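Local coordinates for protein beta-galactosidase (Bacteroides thetaiotaomicron, PDB 5MUI) that probably hydrolyses arabinofuranosyl linkages in the plant pectin rhamnogalacturonan II as a gut bacterial glycoside hydrolase, at residues L190-K195 / L203-S208; G268-D273 / F286-F291; F331-Y336 / C349-A354. All blocks are in the same frame, centred on the assembly; numbering follows the deposited sequence.

In the fold
The chain folds as a five-bladed beta-propeller of four-stranded antiparallel sheets around a central glycan. From the N terminus, contact 1 comes first, closing a short loop of seven residues where the crossing from one blade ends and the first strand of the next begins. Contacts 2 and 3 each pair the two innermost strands of a later blade, closing hairpins with twelve residues between their segments; strand 45-51 completes the last blade from the outside. The three follow in series; none nests or crosses. In space, contacts 2 and 3 lie with centres 12 Å apart, and Phe-288 meets His-333 edge-to-face between neighbouring blades. Contact 1 touches contact 2 through Lys-207 and Asp-273. All three converge on the same arabinofuranose.

Contact 1. Residues L190-K195 / L203-S208; sequences LSIHDK and LTQYKS. With 8PK (4-O-[(1R)-1-hydroxyethyl]-2-O-methyl-alpha-L-fucopyranose), chain B; FUB (beta-L-arabinofuranose), chain C.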
loop_
_atom_site.group_PDB
_atom_site.type_symbol
_atom_site.label_atom_id
_atom_site.label_comp_id
_atom_site.label_asym_id
_atom_site.label_seq_id
_atom_site.Cartn_x
_atom_site.Cartn_y
_atom_site.Cartn_z
ATOM N N LEU A 190 7.249 -11.586 10.419
ATOM C CA LEU A 190 6.308 -12.663 10.017
ATOM C C LEU A 190 6.855 -13.344 8.796
ATOM O O LEU A 190 7.412 -12.661 7.923
ATOM C CB LEU A 190 4.917 -12.125 9.621
ATOM C CG LEU A 190 3.960 -11.495 10.640
ATOM C CD1 LEU A 190 3.607 -12.432 11.798
ATOM C CD2 LEU A 190 4.533 -10.203 11.194
ATOM N N SER A 191 6.631 -14.654 8.691
ATOM C CA SER A 191 7.109 -15.474 7.574
ATOM C C SER A 191 6.099 -16.560 7.244
ATOM O O SER A 191 5.345 -16.992 8.125
ATOM C CB SER A 191 8.480 -16.089 7.944
ATOM O OG SER A 191 8.792 -17.235 7.177
ATOM N N ILE A 192 6.105 -17.024 5.999
ATOM C CA ILE A 192 5.298 -18.199 5.599
ATOM C C ILE A 192 5.717 -19.505 6.289
ATOM O O ILE A 192 4.919 -20.447 6.329
ATOM C CB ILE A 192 5.296 -18.465 4.075
ATOM C CG1 ILE A 192 6.639 -19.056 3.617
ATOM C CG2 ILE A 192 4.895 -17.201 3.310
ATOM C CD1 ILE A 192 6.742 -19.337 2.137
ATOM N N HIS A 193 6.937 -19.554 6.822
ATOM C CA HIS A 193 7.473 -20.762 7.463
ATOM C C HIS A 193 7.236 -20.811 8.970
ATOM O O HIS A 193 7.645 -21.771 9.606
ATOM C CB HIS A 193 8.971 -20.875 7.201
ATOM C CG HIS A 193 9.334 -20.962 5.756
ATOM N ND1 HIS A 193 8.917 -21.996 4.939
ATOM C CD2 HIS A 193 10.090 -20.150 4.980
ATOM C CE1 HIS A 193 9.401 -21.813 3.726
ATOM N NE2 HIS A 193 10.116 -20.701 3.723
ATOM N N ASP A 194 6.568 -19.808 9.540
ATOM C CA ASP A 194 6.242 -19.778 10.967
ATOM C C ASP A 194 5.314 -20.962 11.356
ATOM O O ASP A 194 4.425 -21.367 10.565
ATOM C CB ASP A 194 5.537 -18.454 11.324
ATOM C CG ASP A 194 6.426 -17.188 11.136
ATOM O OD1 ASP A 194 7.653 -17.313 10.962
ATOM O OD2 ASP A 194 5.881 -16.044 11.158
ATOM N N LYS A 195 5.493 -21.498 12.576
ATOM C CA LYS A 195 4.627 -22.600 13.068
ATOM C C LYS A 195 3.139 -22.228 13.035
ATOM O O LYS A 195 2.300 -23.054 12.677
ATOM C CB LYS A 195 5.036 -23.074 14.486
ATOM C CG LYS A 195 4.830 -22.065 15.614
ATOM N N LEU A 203 1.770 -19.100 0.557
ATOM C CA LEU A 203 2.588 -18.960 -0.666
ATOM C C LEU A 203 3.614 -17.811 -0.607
ATOM O O LEU A 203 4.759 -17.959 -1.031
ATOM C CB LEU A 203 1.682 -18.765 -1.892
ATOM C CG LEU A 203 0.721 -19.921 -2.166
ATOM C CD1 LEU A 203 -0.316 -19.509 -3.183
ATOM C CD2 LEU A 203 1.491 -21.152 -2.626
ATOM N N THR A 204 3.176 -16.656 -0.131
ATOM C CA THR A 204 4.036 -15.474 -0.002
ATOM C C THR A 204 3.234 -14.375 0.698
ATOM O O THR A 204 1.995 -14.421 0.716
ATOM C CB THR A 204 4.594 -14.989 -1.371
ATOM O OG1 THR A 204 5.388 -13.803 -1.186
ATOM C CG2 THR A 204 3.463 -14.686 -2.324
ATOM N N GLN A 205 3.937 -13.436 1.335
ATOM C CA GLN A 205 3.296 -12.273 1.948
ATOM C C GLN A 205 3.582 -11.065 1.059
ATOM O O GLN A 205 4.527 -11.109 0.254
ATOM C CB GLN A 205 3.783 -12.080 3.404
ATOM C CG GLN A 205 3.241 -13.169 4.339
ATOM C CD GLN A 205 4.097 -13.530 5.546
ATOM O OE1 GLN A 205 3.576 -14.104 6.526
ATOM N NE2 GLN A 205 5.387 -13.207 5.510
ATOM N N TYR A 206 2.738 -10.029 1.167
ATOM C CA TYR A 206 2.877 -8.824 0.376
ATOM C C TYR A 206 2.857 -7.576 1.266
ATOM O O TYR A 206 3.569 -7.551 2.265
ATOM C CB TYR A 206 1.827 -8.788 -0.724
ATOM C CG TYR A 206 1.975 -9.804 -1.814
ATOM C CD1 TYR A 206 2.999 -9.698 -2.779
ATOM C CD2 TYR A 206 1.062 -10.869 -1.917
ATOM C CE1 TYR A 206 3.112 -10.640 -3.810
ATOM C CE2 TYR A 206 1.172 -11.803 -2.933
ATOM C CZ TYR A 206 2.183 -11.695 -3.867
ATOM O OH TYR A 206 2.198 -12.655 -4.858
ATOM N N LYS A 207 2.104 -6.535 0.900
ATOM C CA LYS A 207 2.081 -5.275 1.669
ATOM C C LYS A 207 1.527 -5.429 3.093
ATOM O O LYS A 207 0.570 -6.186 3.312
ATOM C CB LYS A 207 1.271 -4.186 0.921
ATOM C CG LYS A 207 1.159 -2.907 1.753
ATOM C CD LYS A 207 0.590 -1.724 1.034
ATOM C CE LYS A 207 0.619 -0.531 1.995
ATOM N NZ LYS A 207 0.169 0.642 1.222
ATOM N N SER A 208 2.128 -4.705 4.044
ATOM C CA SER A 208 1.628 -4.597 5.415
ATOM C C SER A 208 1.594 -3.149 5.853
ATOM O O SER A 208 2.392 -2.329 5.373
ATOM C CB SER A 208 2.521 -5.370 6.392
ATOM O OG SER A 208 3.891 -5.008 6.232
HETATM O O9 8PK B . 5.401 -18.797 -6.347
HETATM C C8 8PK B . 4.705 -17.859 -5.535
HETATM C C10 8PK B . 5.634 -17.378 -4.421
HETATM O O4 8PK B . 4.236 -16.763 -6.339
HETATM C C4 8PK B . 3.328 -17.108 -7.411
HETATM C C5 8PK B . 3.549 -16.128 -8.563
HETATM C C6 8PK B . 5.036 -16.022 -8.893
HETATM O O5 8PK B . 3.070 -14.803 -8.254
HETATM C C3 8PK B . 1.868 -17.074 -6.957
HETATM O O3 8PK B . 1.649 -17.971 -5.864
HETATM C C2 8PK B . 1.486 -15.641 -6.570
HETATM O O2 8PK B . 0.114 -15.573 -6.095
HETATM C C7 8PK B . -0.029 -15.566 -4.667
HETATM C C1 8PK B . 1.725 -14.713 -7.783
HETATM O O5 FUB C . 1.533 -3.306 -3.880
HETATM C C5 FUB C . 2.533 -4.313 -3.609
HETATM C C4 FUB C . 2.109 -5.771 -3.839
HETATM O O4 FUB C . 2.510 -6.253 -5.137
HETATM C C3 FUB C . 0.635 -6.094 -3.740
HETATM O O3 FUB C . 0.205 -6.236 -2.375
HETATM C C2 FUB C . 0.555 -7.398 -4.543
HETATM O O2 FUB C . -0.759 -7.689 -5.046
HETATM C C1 FUB C . 1.616 -7.256 -5.640
#
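Where the loop between two propeller blades runs into the first strand of the next, Ile-192 and Gln-205 carry the packing across the contact. The loop makes a type I turn from Ser-191 to Asp-194, and the touching backbones run nearly opposite ways. Ile-192 has its CG1 branch wedged between the backbone N and the carbonyl carbon (chi1 74°), which leaves CG2 to lie against the strand, 3.8 Å from Thr-204 CA. Its other branch ends with CD1 4.0 Å from Leu-203 O, while CG1 sits over the centre of one face of the His-193 ring. Gln-205 comes from the strand with its chain extended beyond CG, and the amide end slides alongside the backbone of Leu-190 and Ser-191. NE2 of Gln-205 gives a weak bond to Leu-190 O, 3.2 Å long and bent to 148° at the hydrogen. Ile-192 N, buried here, has no partner in the model. Ser-191 OG accepts from His-193 N at 3.0 Å, an ST turn, and Ser-191 N donates to Asp-194 OD2 at 2.9 Å, meeting the carboxylate from above its plane. Arg-255 forms a salt bridge to the same OD2. Thr-204 points away from the loop, and its OG1 bonds Leu-165 N. Farther along the strand the pocket begins: one face of the Tyr-206 ring lies beneath the arabinofuranose, with C2 of the sugar 3.8 Å from CD1 of Tyr-206, and Tyr-206 OH lies 3.5 Å from C2 of the substituted 2-O-methyl-fucose. An interblade crossing thus packs behind the inner strand whose other side holds sugar, as expected of a beta-propeller glycoside hydrolase with its binding site at the central axis.

Contact 2. Residues G268-D273 / F286-F291; sequences GTITGD and FYFSAF. With FUB (beta-L-arabinofuranose), chain C; GAL (beta-D-galactopyranose), chain D.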
loop_
_atom_site.group_PDB
_atom_site.type_symbol
_atom_site.label_atom_id
_atom_site.label_comp_id
_atom_site.label_asym_id
_atom_site.label_seq_id
_atom_site.Cartn_x
_atom_site.Cartn_y
_atom_site.Cartn_z
ATOM N N GLY A 268 -8.003 -16.778 -8.879
ATOM C CA GLY A 268 -6.910 -15.828 -9.099
ATOM C C GLY A 268 -7.217 -14.362 -8.795
ATOM O O GLY A 268 -6.402 -13.499 -9.138
ATOM N N THR A 269 -8.361 -14.064 -8.161
ATOM C CA THR A 269 -8.712 -12.678 -7.793
ATOM C C THR A 269 -7.805 -12.182 -6.672
ATOM O O THR A 269 -7.464 -12.937 -5.746
ATOM C CB THR A 269 -10.187 -12.561 -7.375
ATOM O OG1 THR A 269 -11.020 -12.912 -8.477
ATOM C CG2 THR A 269 -10.549 -11.159 -7.000
ATOM N N ILE A 270 -7.387 -10.916 -6.801
ATOM C CA ILE A 270 -6.496 -10.230 -5.852
ATOM C C ILE A 270 -7.311 -9.158 -5.122
ATOM O O ILE A 270 -7.982 -8.333 -5.746
ATOM C CB ILE A 270 -5.292 -9.564 -6.566
ATOM C CG1 ILE A 270 -4.334 -10.640 -7.118
ATOM C CG2 ILE A 270 -4.575 -8.569 -5.617
ATOM C CD1 ILE A 270 -3.296 -10.155 -8.109
ATOM N N THR A 271 -7.278 -9.221 -3.799
ATOM C CA THR A 271 -7.719 -8.146 -2.919
ATOM C C THR A 271 -6.512 -7.737 -2.064
ATOM O O THR A 271 -5.881 -8.607 -1.388
ATOM C CB THR A 271 -8.876 -8.646 -2.034
ATOM O OG1 THR A 271 -9.895 -9.220 -2.881
ATOM C CG2 THR A 271 -9.459 -7.524 -1.203
ATOM N N GLY A 272 -6.158 -6.451 -2.100
ATOM C CA GLY A 272 -4.900 -6.025 -1.515
ATOM C C GLY A 272 -4.702 -4.578 -1.130
ATOM O O GLY A 272 -5.578 -3.709 -1.312
ATOM N N ASP A 273 -3.494 -4.346 -0.605
ATOM C CA ASP A 273 -2.979 -3.025 -0.166
ATOM C C ASP A 273 -4.027 -2.223 0.611
ATOM O O ASP A 273 -4.426 -1.108 0.201
ATOM C CB ASP A 273 -2.386 -2.219 -1.361
ATOM C CG ASP A 273 -1.078 -2.833 -1.917
ATOM O OD1 ASP A 273 -0.859 -4.053 -1.776
ATOM O OD2 ASP A 273 -0.265 -2.104 -2.520
ATOM N N PHE A 286 -9.645 1.736 2.207
ATOM C CA PHE A 286 -9.351 1.881 0.790
ATOM C C PHE A 286 -8.498 0.675 0.369
ATOM O O PHE A 286 -7.527 0.333 1.049
ATOM C CB PHE A 286 -8.595 3.196 0.524
ATOM C CG PHE A 286 -9.340 4.436 0.972
ATOM C CD1 PHE A 286 -10.263 5.049 0.118
ATOM C CD2 PHE A 286 -9.114 4.992 2.226
ATOM C CE1 PHE A 286 -10.937 6.195 0.518
ATOM C CE2 PHE A 286 -9.801 6.129 2.644
ATOM C CZ PHE A 286 -10.703 6.738 1.781
ATOM N N TYR A 287 -8.901 -0.006 -0.706
ATOM C CA TYR A 287 -8.177 -1.203 -1.179
ATOM C C TYR A 287 -8.245 -1.290 -2.701
ATOM O O TYR A 287 -9.043 -0.578 -3.331
ATOM C CB TYR A 287 -8.761 -2.477 -0.549
ATOM C CG TYR A 287 -10.117 -2.918 -1.071
ATOM C CD1 TYR A 287 -11.324 -2.399 -0.538
ATOM C CD2 TYR A 287 -10.219 -3.844 -2.121
ATOM C CE1 TYR A 287 -12.577 -2.846 -1.007
ATOM C CE2 TYR A 287 -11.469 -4.254 -2.604
ATOM C CZ TYR A 287 -12.627 -3.765 -2.049
ATOM O OH TYR A 287 -13.844 -4.214 -2.530
ATOM N N PHE A 288 -7.416 -2.163 -3.286
ATOM C CA PHE A 288 -7.503 -2.439 -4.710
ATOM C C PHE A 288 -7.893 -3.895 -4.924
ATOM O O PHE A 288 -7.649 -4.777 -4.066
ATOM C CB PHE A 288 -6.194 -2.084 -5.451
ATOM C CG PHE A 288 -5.167 -3.203 -5.520
ATOM C CD1 PHE A 288 -4.214 -3.361 -4.518
ATOM C CD2 PHE A 288 -5.119 -4.056 -6.610
ATOM C CE1 PHE A 288 -3.239 -4.351 -4.602
ATOM C CE2 PHE A 288 -4.153 -5.060 -6.697
ATOM C CZ PHE A 288 -3.223 -5.212 -5.694
ATOM N N SER A 289 -8.492 -4.137 -6.071
ATOM C CA SER A 289 -8.708 -5.487 -6.555
ATOM C C SER A 289 -8.247 -5.615 -8.008
ATOM O O SER A 289 -8.210 -4.629 -8.741
ATOM C CB SER A 289 -10.164 -5.906 -6.347
ATOM O OG SER A 289 -10.321 -7.269 -6.663
ATOM N N ALA A 290 -7.814 -6.819 -8.389
ATOM C CA ALA A 290 -7.467 -7.114 -9.754
ATOM C C ALA A 290 -8.007 -8.503 -10.141
ATOM O O ALA A 290 -8.127 -9.393 -9.279
ATOM C CB ALA A 290 -5.981 -7.065 -9.956
ATOM N N PHE A 291 -8.326 -8.662 -11.435
ATOM C CA PHE A 291 -8.808 -9.971 -11.997
ATOM C C PHE A 291 -10.105 -10.421 -11.346
ATOM O O PHE A 291 -10.313 -11.610 -11.066
ATOM C CB PHE A 291 -7.699 -11.049 -11.913
ATOM C CG PHE A 291 -6.381 -10.554 -12.382
ATOM C CD1 PHE A 291 -6.244 -10.054 -13.676
ATOM C CD2 PHE A 291 -5.292 -10.506 -11.530
ATOM C CE1 PHE A 291 -5.034 -9.528 -14.112
ATOM C CE2 PHE A 291 -4.077 -9.995 -11.954
ATOM C CZ PHE A 291 -3.942 -9.510 -13.249
HETATM O O5 FUB C . 1.533 -3.306 -3.880
HETATM C C5 FUB C . 2.533 -4.313 -3.609
HETATM C C4 FUB C . 2.109 -5.771 -3.839
HETATM O O4 FUB C . 2.510 -6.253 -5.137
HETATM C C3 FUB C . 0.635 -6.094 -3.740
HETATM O O3 FUB C . 0.205 -6.236 -2.375
HETATM C C2 FUB C . 0.555 -7.398 -4.543
HETATM O O2 FUB C . -0.759 -7.689 -5.046
HETATM C C1 FUB C . 1.616 -7.256 -5.640
HETATM C C1 GAL D . 0.234 -15.118 -11.162
HETATM C C2 GAL D . 0.505 -14.269 -9.912
HETATM C C3 GAL D . -0.626 -13.263 -9.689
HETATM C C4 GAL D . -0.872 -12.454 -10.965
HETATM C C5 GAL D . -1.217 -13.460 -12.058
HETATM C C6 GAL D . -1.664 -12.791 -13.357
HETATM O O2 GAL D . 0.840 -15.043 -8.866
HETATM O O3 GAL D . -0.268 -12.389 -8.608
HETATM O O4 GAL D . 0.212 -11.718 -11.363
HETATM O O5 GAL D . -0.066 -14.286 -12.284
HETATM O O6 GAL D . -1.387 -13.688 -14.422
#
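Ile-270 and Phe-288 form the apolar centre of this beta hairpin, the first two strands of a propeller blade, with CG2 of Ile-270 3.6 Å from CZ of Phe-288. A chi1 of 89° turns the Phe-288 ring back over its own strand's neighbour, onto the bare backbone of Gly-272, whose N lies above one face. Beyond it, CD1 of Ile-270 reaches the edge of the Phe-291 ring, 3.9 Å from CE2; CE2 in turn lies 4.0 Å from C6 of the bound galactose. Ile-270 pairs with Ala-290 and Gly-272 with Phe-288 as antiparallel hydrogen-bonded pairs, while Thr-271 with Ser-289 is non-hydrogen-bonded. Ile-270 O is gripped twice, by Ala-290 N and by Ser-289 OG at 2.7 Å, from opposite faces of its plane. At the end of the pairing, Thr-269 OG1 donates to Phe-291 O at 3.0 Å. The polar edge facing the sugar belongs to Asp-273, whose CB sits in plane at the edge of the Phe-288 ring. Its carboxylate takes two arabinofuranose hydroxyls, O3 on Asp-273 OD1 at 2.5 Å and O5 on Asp-273 OD2 at 2.6 Å.

Contact 3. Residues F331-Y336 / C349-A354; sequences FAHKSY and CAVNNA. With RAM (alpha-L-rhamnopyranose), chain E; FUB (beta-L-arabinofuranose), chain C.
With chi1 at 74°, the side chain of His-333 leans toward the partner strand and brings its ring across to Cys-349. There His-333 ND1 donates to Cys-349 O at 3.0 Å, with the oxygen in the ring plane. That carbonyl also accepts the main-chain His-333 N, from the other face of its plane. The second ring nitrogen, His-333 NE2, is aimed at rhamnose O4, 2.6 Å away in an almost straight bond of 178°, so the ring's rotation is held by its own two nitrogens. CB of Phe-331 sits over one face of the imidazole and CE of Lys-334 over the other. A positive phi (81°) at Lys-334 interrupts the usual strand alternation, and the consecutive residues His-333 and Lys-334 both reach the glycan: the extended lysine brings NZ to arabinofuranose O5 at 2.7 Å and to rhamnose O3 at 2.8 Å. Asp-61 forms a salt bridge with the same NZ. Outward, Phe-331 and Val-351 lie side by side, CD2 of Phe-331 3.9 Å from CB of Val-351, in an antiparallel hydrogen-bonded pair. The innermost strand of the blade thus offers polar side chains to sugar at the axis, as in five-bladed propeller glycoside hydrolases.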
loop_
_atom_site.group_PDB
_atom_site.type_symbol
_atom_site.label_atom_id
_atom_site.label_comp_id
_atom_site.label_asym_id
_atom_site.label_seq_id
_atom_site.Cartn_x
_atom_site.Cartn_y
_atom_site.Cartn_z
ATOM N N PHE A 331 -3.921 -0.727 -15.717
ATOM C CA PHE A 331 -4.220 -0.836 -14.292
ATOM C C PHE A 331 -4.264 0.563 -13.703
ATOM O O PHE A 331 -3.382 1.372 -13.989
ATOM C CB PHE A 331 -3.151 -1.593 -13.468
ATOM C CG PHE A 331 -2.858 -3.020 -13.882
ATOM C CD1 PHE A 331 -3.833 -3.890 -14.295
ATOM C CD2 PHE A 331 -1.562 -3.514 -13.709
ATOM C CE1 PHE A 331 -3.508 -5.208 -14.606
ATOM C CE2 PHE A 331 -1.228 -4.817 -14.033
ATOM C CZ PHE A 331 -2.208 -5.668 -14.491
ATOM N N ALA A 332 -5.248 0.814 -12.838
ATOM C CA ALA A 332 -5.328 2.036 -12.040
ATOM C C ALA A 332 -5.675 1.612 -10.616
ATOM O O ALA A 332 -6.848 1.347 -10.302
ATOM C CB ALA A 332 -6.366 2.995 -12.611
ATOM N N HIS A 333 -4.640 1.499 -9.791
ATOM C CA HIS A 333 -4.684 0.655 -8.618
ATOM C C HIS A 333 -3.672 0.980 -7.541
ATOM O O HIS A 333 -2.616 1.527 -7.824
ATOM C CB HIS A 333 -4.613 -0.826 -9.037
ATOM C CG HIS A 333 -3.266 -1.307 -9.493
ATOM N ND1 HIS A 333 -2.285 -0.469 -9.989
ATOM C CD2 HIS A 333 -2.740 -2.566 -9.518
ATOM C CE1 HIS A 333 -1.210 -1.192 -10.292
ATOM N NE2 HIS A 333 -1.461 -2.470 -10.026
ATOM N N LYS A 334 -4.028 0.595 -6.310
ATOM C CA LYS A 334 -3.280 0.832 -5.081
ATOM C C LYS A 334 -3.563 2.268 -4.586
ATOM O O LYS A 334 -3.749 3.167 -5.402
ATOM C CB LYS A 334 -1.796 0.491 -5.238
ATOM C CG LYS A 334 -1.614 -0.922 -5.794
ATOM C CD LYS A 334 -0.162 -1.281 -5.906
ATOM C CE LYS A 334 0.020 -2.630 -6.582
ATOM N NZ LYS A 334 1.453 -3.019 -6.596
ATOM N N SER A 335 -3.703 2.467 -3.276
ATOM C CA SER A 335 -4.281 3.726 -2.745
ATOM C C SER A 335 -3.492 4.329 -1.590
ATOM O O SER A 335 -3.032 3.624 -0.667
ATOM C CB SER A 335 -5.712 3.515 -2.214
ATOM O OG SER A 335 -6.672 3.143 -3.182
ATOM N N TYR A 336 -3.352 5.644 -1.626
ATOM C CA TYR A 336 -3.123 6.407 -0.406
ATOM C C TYR A 336 -3.960 7.680 -0.554
ATOM O O TYR A 336 -3.874 8.332 -1.590
ATOM C CB TYR A 336 -1.649 6.745 -0.161
ATOM C CG TYR A 336 -1.353 6.818 1.297
ATOM C CD1 TYR A 336 -1.642 7.957 2.023
ATOM C CD2 TYR A 336 -0.900 5.689 1.988
ATOM C CE1 TYR A 336 -1.431 8.003 3.396
ATOM C CE2 TYR A 336 -0.685 5.729 3.361
ATOM C CZ TYR A 336 -0.945 6.884 4.052
ATOM O OH TYR A 336 -0.711 6.917 5.409
ATOM N N CYS A 349 -1.186 3.854 -8.333
ATOM C CA CYS A 349 -0.203 3.355 -9.299
ATOM C C CYS A 349 -0.878 3.177 -10.664
ATOM O O CYS A 349 -1.857 2.408 -10.806
ATOM C CB CYS A 349 0.428 2.057 -8.821
ATOM S SG CYS A 349 1.586 1.321 -10.003
ATOM N N ALA A 350 -0.356 3.930 -11.636
ATOM C CA ALA A 350 -0.810 3.926 -13.016
ATOM C C ALA A 350 0.071 3.027 -13.866
ATOM O O ALA A 350 1.307 3.212 -13.871
ATOM C CB ALA A 350 -0.763 5.339 -13.552
ATOM N N VAL A 351 -0.547 2.086 -14.592
ATOM C CA VAL A 351 0.160 1.198 -15.533
ATOM C C VAL A 351 -0.533 1.240 -16.901
ATOM O O VAL A 351 -1.756 1.129 -16.974
ATOM C CB VAL A 351 0.216 -0.264 -15.034
ATOM C CG1 VAL A 351 1.057 -1.135 -15.966
ATOM C CG2 VAL A 351 0.807 -0.331 -13.618
ATOM N N ASN A 352 0.234 1.395 -17.978
ATOM C CA ASN A 352 -0.358 1.450 -19.322
ATOM C C ASN A 352 -0.151 0.123 -20.080
ATOM O O ASN A 352 0.329 -0.852 -19.501
ATOM C CB ASN A 352 0.110 2.720 -20.084
ATOM C CG ASN A 352 1.596 2.718 -20.389
ATOM O OD1 ASN A 352 2.249 1.671 -20.305
ATOM N ND2 ASN A 352 2.151 3.890 -20.726
ATOM N N ASN A 353 -0.533 0.071 -21.374
ATOM C CA ASN A 353 -0.459 -1.199 -22.160
ATOM C C ASN A 353 0.970 -1.587 -22.513
ATOM O O ASN A 353 1.232 -2.768 -22.741
ATOM C CB ASN A 353 -1.298 -1.122 -23.470
ATOM C CG ASN A 353 -2.783 -1.306 -23.241
ATOM O OD1 ASN A 353 -3.205 -1.943 -22.279
ATOM N ND2 ASN A 353 -3.594 -0.758 -24.149
ATOM N N ALA A 354 1.874 -0.608 -22.552
ATOM C CA ALA A 354 3.330 -0.859 -22.626
ATOM C C ALA A 354 3.969 -1.358 -21.300
ATOM O O ALA A 354 5.163 -1.680 -21.246
ATOM C CB ALA A 354 4.038 0.401 -23.092
HETATM C C1 RAM E . 0.889 -8.311 -8.776
HETATM C C2 RAM E . 1.644 -7.113 -8.159
HETATM C C3 RAM E . 1.637 -5.939 -9.135
HETATM C C4 RAM E . 0.191 -5.548 -9.487
HETATM C C5 RAM E . -0.593 -6.787 -9.988
HETATM C C6 RAM E . -2.089 -6.507 -10.138
HETATM O O2 RAM E . 1.099 -6.844 -6.938
HETATM O O3 RAM E . 2.354 -4.855 -8.504
HETATM O O4 RAM E . 0.178 -4.473 -10.459
HETATM O O5 RAM E . -0.457 -7.913 -9.108
HETATM O O5 FUB C . 1.533 -3.306 -3.880
HETATM C C5 FUB C . 2.533 -4.313 -3.609
HETATM C C4 FUB C . 2.109 -5.771 -3.839
HETATM O O4 FUB C . 2.510 -6.253 -5.137
HETATM C C3 FUB C . 0.635 -6.094 -3.740
HETATM O O3 FUB C . 0.205 -6.236 -2.375
HETATM C C2 FUB C . 0.555 -7.398 -4.543
HETATM O O2 FUB C . -0.759 -7.689 -5.046
HETATM C C1 FUB C . 1.616 -7.256 -5.640
#